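Local coordinates for protein minor fimbrium subunit Mfa5 (Porphyromonas gingivalis ATCC 33277, PDB 6TO1) that serves as an accessory subunit of the minor fimbriae, surface pili that mediate biofilm formation and adhesion to host cells and other oral bacteria, at residues 437-442 with 463-468; 410-415 with 453-458. All blocks are in the same frame, centred on the assembly; numbering follows the deposited sequence. Where two conformers were deposited one is given.

Contact 1: 437-442 with 463-468; sequences NVSNGT and SEATIT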
loop_
_atom_site.group_PDB
_atom_site.type_symbol
_atom_site.label_atom_id
_atom_site.label_comp_id
_atom_site.label_asym_id
_atom_site.label_seq_id
_atom_site.Cartn_x
_atom_site.Cartn_y
_atom_site.Cartn_z
ATOM N N ASN A 437 3.212 23.563 -5.810
ATOM C CA ASN A 437 3.887 22.716 -4.825
ATOM C C ASN A 437 3.410 21.286 -5.076
ATOM O O ASN A 437 2.246 20.965 -4.819
ATOM C CB ASN A 437 3.568 23.185 -3.408
ATOM C CG ASN A 437 4.240 22.343 -2.345
ATOM O OD1 ASN A 437 5.057 21.466 -2.642
ATOM N ND2 ASN A 437 3.899 22.610 -1.088
ATOM N N VAL A 438 4.304 20.439 -5.590
ATOM C CA VAL A 438 3.969 19.088 -6.042
ATOM C C VAL A 438 4.917 18.104 -5.367
ATOM O O VAL A 438 6.129 18.182 -5.578
ATOM C CB VAL A 438 4.094 18.967 -7.572
ATOM C CG1 VAL A 438 3.844 17.526 -8.020
ATOM C CG2 VAL A 438 3.157 19.913 -8.257
ATOM N N SER A 439 4.372 17.174 -4.574
ATOM C CA SER A 439 5.239 16.278 -3.810
ATOM C C SER A 439 5.787 15.143 -4.665
ATOM O O SER A 439 6.893 14.663 -4.407
ATOM C CB SER A 439 4.489 15.714 -2.604
ATOM O OG SER A 439 3.558 14.728 -3.019
ATOM N N ASN A 440 5.046 14.724 -5.684
ATOM C CA ASN A 440 5.347 13.538 -6.471
ATOM C C ASN A 440 4.789 13.768 -7.869
ATOM O O ASN A 440 3.655 14.232 -8.009
ATOM C CB ASN A 440 4.692 12.267 -5.896
ATOM C CG ASN A 440 5.196 11.902 -4.518
ATOM O OD1 ASN A 440 4.746 12.436 -3.499
ATOM N ND2 ASN A 440 6.113 10.947 -4.471
ATOM N N GLY A 441 5.552 13.406 -8.898
ATOM C CA GLY A 441 5.034 13.408 -10.253
ATOM C C GLY A 441 5.074 14.796 -10.886
ATOM O O GLY A 441 5.821 15.676 -10.463
ATOM N N THR A 442 4.244 14.978 -11.918
ATOM C CA THR A 442 4.253 16.195 -12.724
ATOM C C THR A 442 2.828 16.646 -13.006
ATOM O O THR A 442 1.893 15.842 -12.990
ATOM C CB THR A 442 4.989 15.961 -14.047
ATOM O OG1 THR A 442 4.406 14.848 -14.740
ATOM C CG2 THR A 442 6.465 15.673 -13.806
ATOM N N SER A 463 1.862 6.266 2.797
ATOM C CA SER A 463 2.440 7.508 2.293
ATOM C C SER A 463 1.334 8.477 1.916
ATOM O O SER A 463 0.151 8.131 1.885
ATOM C CB SER A 463 3.324 7.265 1.058
ATOM O OG SER A 463 4.472 6.504 1.380
ATOM N N GLU A 464 1.721 9.720 1.621
ATOM C CA GLU A 464 0.772 10.694 1.097
ATOM C C GLU A 464 1.443 11.497 -0.007
ATOM O O GLU A 464 2.636 11.805 0.077
ATOM C CB GLU A 464 0.238 11.635 2.191
ATOM C CG GLU A 464 1.225 12.645 2.741
ATOM C CD GLU A 464 0.541 13.883 3.331
ATOM O OE1 GLU A 464 0.943 15.026 2.995
ATOM O OE2 GLU A 464 -0.403 13.713 4.128
ATOM N N ALA A 465 0.665 11.822 -1.037
ATOM C CA ALA A 465 1.097 12.655 -2.151
ATOM C C ALA A 465 0.166 13.865 -2.232
ATOM O O ALA A 465 -1.046 13.749 -2.000
ATOM C CB ALA A 465 1.093 11.864 -3.459
ATOM N N THR A 466 0.734 15.036 -2.507
ATOM C CA THR A 466 -0.082 16.245 -2.525
ATOM C C THR A 466 0.362 17.182 -3.634
ATOM O O THR A 466 1.518 17.177 -4.062
ATOM C CB THR A 466 -0.008 17.025 -1.198
ATOM O OG1 THR A 466 1.367 17.363 -0.931
ATOM C CG2 THR A 466 -0.578 16.245 -0.080
ATOM N N ILE A 467 -0.609 17.933 -4.151
ATOM C CA ILE A 467 -0.347 19.139 -4.913
ATOM C C ILE A 467 -1.103 20.252 -4.205
ATOM O O ILE A 467 -2.182 20.039 -3.633
ATOM C CB ILE A 467 -0.764 19.074 -6.393
ATOM C CG1 ILE A 467 -2.268 18.931 -6.546
ATOM C CG2 ILE A 467 -0.012 17.952 -7.121
ATOM C CD1 ILE A 467 -2.698 19.011 -7.992
ATOM N N THR A 468 -0.522 21.454 -4.246
ATOM C CA THR A 468 -1.145 22.632 -3.669
ATOM C C THR A 468 -0.911 23.792 -4.632
ATOM O O THR A 468 0.205 23.973 -5.125
ATOM C CB THR A 468 -0.563 22.972 -2.301
ATOM O OG1 THR A 468 -0.785 21.888 -1.396
ATOM C CG2 THR A 468 -1.210 24.235 -1.738
HETATM O O HOH W 1 1.396 20.065 -1.824
HETATM O O HOH W 2 4.643 10.114 -1.836
#
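Asn437 and Thr468 form a hydrogen-bonded pair where the short strand 437-438 lies antiparallel against strand 463-473, in one sheet of a beta-sandwich domain. Asn437 N donates to Thr468 O at 3.1 Å, and Thr468 N returns the bond to Asn437 O. The next pair, Val438 with Ile467, is non-hydrogen-bonded; their side chains run side by side toward Trp454 of the other sheet, with Val438 CG2 3.9 Å from Ile467 CG2. Beyond it the chain leaves the strand, yet Ser439 keeps the ladder going by different means. Its N donates to Thr466 O, while its side chain takes the place of a backbone acceptor. Ser439 CB rests 3.6 Å from Thr466 O, and chi1 of 74°, which sets OG between the backbone N and the carbonyl carbon, brings the hydroxyl to the edge of strand 463-473. There Ser439 OG accepts the N-H of Thr466 at 2.9 Å in a nearly straight bond (166°). The same oxygen donates to Asn440 OD1 at 2.6 Å, so two bonds fix the hydroxyl. Asn440 OD1 in turn lies 3.7 Å from Ala465 CB and accepts a hydrogen bond from a water that also donates to Glu464 O, extending the link along the strand. On the more exposed face, Thr468 OG1 bonds Thr114 OG1 of strand 110-119 and shares a second water with Thr466 OG1; that water donates to Asn437 O at 3.2 Å.

Contact 2: 410-415 with 453-458; sequences RGEVTD and TWTTGT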
loop_
_atom_site.group_PDB
_atom_site.type_symbol
_atom_site.label_atom_id
_atom_site.label_comp_id
_atom_site.label_asym_id
_atom_site.label_seq_id
_atom_site.Cartn_x
_atom_site.Cartn_y
_atom_site.Cartn_z
ATOM N N ARG A 410 0.264 3.656 -10.851
ATOM C CA ARG A 410 0.049 4.736 -11.804
ATOM C C ARG A 410 -1.114 5.543 -11.256
ATOM O O ARG A 410 -2.064 4.961 -10.731
ATOM C CB ARG A 410 -0.321 4.219 -13.200
ATOM C CG ARG A 410 0.789 3.482 -13.928
ATOM C CD ARG A 410 1.875 4.440 -14.349
ATOM N NE ARG A 410 2.824 3.826 -15.274
ATOM C CZ ARG A 410 3.857 3.095 -14.895
ATOM N NH1 ARG A 410 4.067 2.875 -13.613
ATOM N NH2 ARG A 410 4.687 2.592 -15.799
ATOM N N GLY A 411 -1.074 6.861 -11.416
ATOM C CA GLY A 411 -2.224 7.649 -11.051
ATOM C C GLY A 411 -2.316 8.922 -11.872
ATOM O O GLY A 411 -1.301 9.548 -12.201
ATOM N N GLU A 412 -3.540 9.292 -12.207
ATOM C CA GLU A 412 -3.813 10.537 -12.905
ATOM C C GLU A 412 -4.977 11.224 -12.209
ATOM O O GLU A 412 -6.057 10.641 -12.070
ATOM C CB GLU A 412 -4.133 10.312 -14.373
ATOM C CG GLU A 412 -4.323 11.658 -15.078
ATOM C CD GLU A 412 -4.480 11.508 -16.560
ATOM O OE1 GLU A 412 -3.450 11.308 -17.232
ATOM O OE2 GLU A 412 -5.631 11.582 -17.033
ATOM N N VAL A 413 -4.725 12.434 -11.730
ATOM C CA VAL A 413 -5.746 13.289 -11.152
ATOM C C VAL A 413 -6.093 14.357 -12.175
ATOM O O VAL A 413 -5.208 15.075 -12.644
ATOM C CB VAL A 413 -5.253 13.933 -9.856
ATOM C CG1 VAL A 413 -6.269 14.974 -9.347
ATOM C CG2 VAL A 413 -4.989 12.869 -8.788
ATOM N N THR A 414 -7.370 14.458 -12.512
ATOM C CA THR A 414 -7.896 15.541 -13.334
ATOM C C THR A 414 -8.679 16.460 -12.403
ATOM O O THR A 414 -9.507 15.991 -11.609
ATOM C CB THR A 414 -8.782 15.012 -14.458
ATOM O OG1 THR A 414 -9.829 14.220 -13.877
ATOM C CG2 THR A 414 -7.961 14.180 -15.437
ATOM N N ASP A 415 -8.451 17.774 -12.533
ATOM C CA ASP A 415 -8.998 18.769 -11.618
ATOM C C ASP A 415 -9.383 19.978 -12.461
ATOM O O ASP A 415 -8.506 20.654 -12.997
ATOM C CB ASP A 415 -7.955 19.118 -10.561
ATOM C CG ASP A 415 -8.373 20.251 -9.640
ATOM O OD1 ASP A 415 -9.569 20.547 -9.499
ATOM O OD2 ASP A 415 -7.458 20.824 -9.017
ATOM N N THR A 453 -3.957 18.433 -14.882
ATOM C CA THR A 453 -3.778 16.993 -14.970
ATOM C C THR A 453 -2.480 16.640 -14.268
ATOM O O THR A 453 -1.392 17.057 -14.689
ATOM C CB THR A 453 -3.781 16.513 -16.419
ATOM O OG1 THR A 453 -5.002 16.928 -17.049
ATOM C CG2 THR A 453 -3.710 14.985 -16.481
ATOM N N TRP A 454 -2.604 15.887 -13.190
ATOM C CA TRP A 454 -1.497 15.527 -12.323
ATOM C C TRP A 454 -1.184 14.051 -12.551
ATOM O O TRP A 454 -2.016 13.191 -12.274
ATOM C CB TRP A 454 -1.873 15.779 -10.866
ATOM C CG TRP A 454 -0.880 15.313 -9.845
ATOM C CD1 TRP A 454 0.457 15.064 -10.019
ATOM C CD2 TRP A 454 -1.159 15.067 -8.468
ATOM N NE1 TRP A 454 1.019 14.676 -8.824
ATOM C CE2 TRP A 454 0.045 14.656 -7.861
ATOM C CE3 TRP A 454 -2.325 15.138 -7.692
ATOM C CZ2 TRP A 454 0.122 14.331 -6.506
ATOM C CZ3 TRP A 454 -2.249 14.837 -6.349
ATOM C CH2 TRP A 454 -1.030 14.424 -5.768
ATOM N N THR A 455 0.009 13.777 -13.060
ATOM C CA THR A 455 0.501 12.414 -13.242
ATOM C C THR A 455 1.298 12.071 -11.995
ATOM O O THR A 455 2.350 12.666 -11.736
ATOM C CB THR A 455 1.362 12.320 -14.504
ATOM O OG1 THR A 455 0.540 12.593 -15.642
ATOM C CG2 THR A 455 1.963 10.923 -14.636
ATOM N N THR A 456 0.802 11.113 -11.203
ATOM C CA THR A 456 1.385 10.961 -9.880
ATOM C C THR A 456 2.667 10.143 -9.883
ATOM O O THR A 456 3.503 10.331 -8.997
ATOM C CB THR A 456 0.385 10.294 -8.913
ATOM O OG1 THR A 456 0.122 8.949 -9.339
ATOM C CG2 THR A 456 -0.882 11.067 -8.862
ATOM N N GLY A 457 2.821 9.228 -10.825
ATOM C CA GLY A 457 3.856 8.224 -10.738
ATOM C C GLY A 457 3.458 7.195 -9.680
ATOM O O GLY A 457 2.343 7.166 -9.173
ATOM N N THR A 458 4.408 6.333 -9.361
ATOM C CA THR A 458 4.196 5.369 -8.295
ATOM C C THR A 458 4.204 6.058 -6.935
ATOM O O THR A 458 5.053 6.907 -6.658
ATOM C CB THR A 458 5.297 4.293 -8.337
ATOM O OG1 THR A 458 5.153 3.512 -9.529
ATOM C CG2 THR A 458 5.181 3.394 -7.118
HETATM O O HOH W 3 1.267 7.811 -12.984
HETATM O O HOH W 4 -1.110 10.570 -16.377
#
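Val413 and Trp454 pair through two backbone hydrogen bonds between antiparallel strands 408-417 and 451-455, neighbours in a six-stranded antiparallel sheet of a beta-sandwich domain. Val413 N reaches Trp454 O, and Trp454 N reaches Val413 O at 2.8 Å. The tight side is the inner face, where the two side chains point the same way. Val413 CG2 meets the indole obliquely, 3.7 Å from Trp454 CE3. Trp454 chi1 of 174° carries the indole, beside the carbonyl carbon, to where Thr456 CG2 covers the centre of the ring, 3.8 Å above its plane. Leu115 and Ile117 of strand 110-119 in the facing sheet close over Val413 and Trp454, while Asn440 O accepts the indole N-H. Close fitting continues at Gly411, where Thr456 OG1 comes within 3.2 Å of Gly411 CA. Thr456 N still donates to Gly411 O although strand 451-455 has ended, and Thr456 OG1 turns to the carbonyl of Gly457.

The outer face, carrying Glu412, Thr453, Thr414 and Thr455, is looser and wetter. The extended Glu412 side chain slants across Thr453, laying its carboxylate carbon CD 3.6 Å from the methyl Thr453 CG2. No direct bond joins the carboxylate to Thr455; a water spans the gap, donating to Glu412 OE1 at 2.6 Å and hydrogen-bonded to Thr455 OG1. Past the last backbone bond another water links the two chain segments, accepting from both Gly411 N and Gly457 N, each 3.0 Å from its oxygen.

In the fold
Contacts 1 and 2 lie in the two facing sheets of one sandwich domain, about 10 Å apart between centres, and their segments alternate along the chain. Contact 1 ties in a short strand, ends in side-chain hydrogen bonds of Ser439 and Asn440 and reaches the core mainly through Val438, Ala465 and Ile467. Contact 2 joins longer strands, with a continuous backbone ladder and a more deeply packed inner face. Trp454 bridges the two: Ile467 CG2 packs 3.4 Å from Trp454 CE2. The chain crosses between the sheets after Ser439, and Thr442 O then accepts a backbone bond from Thr455 N of contact 2. Both contacts carry hydroxyls and water on their outer faces.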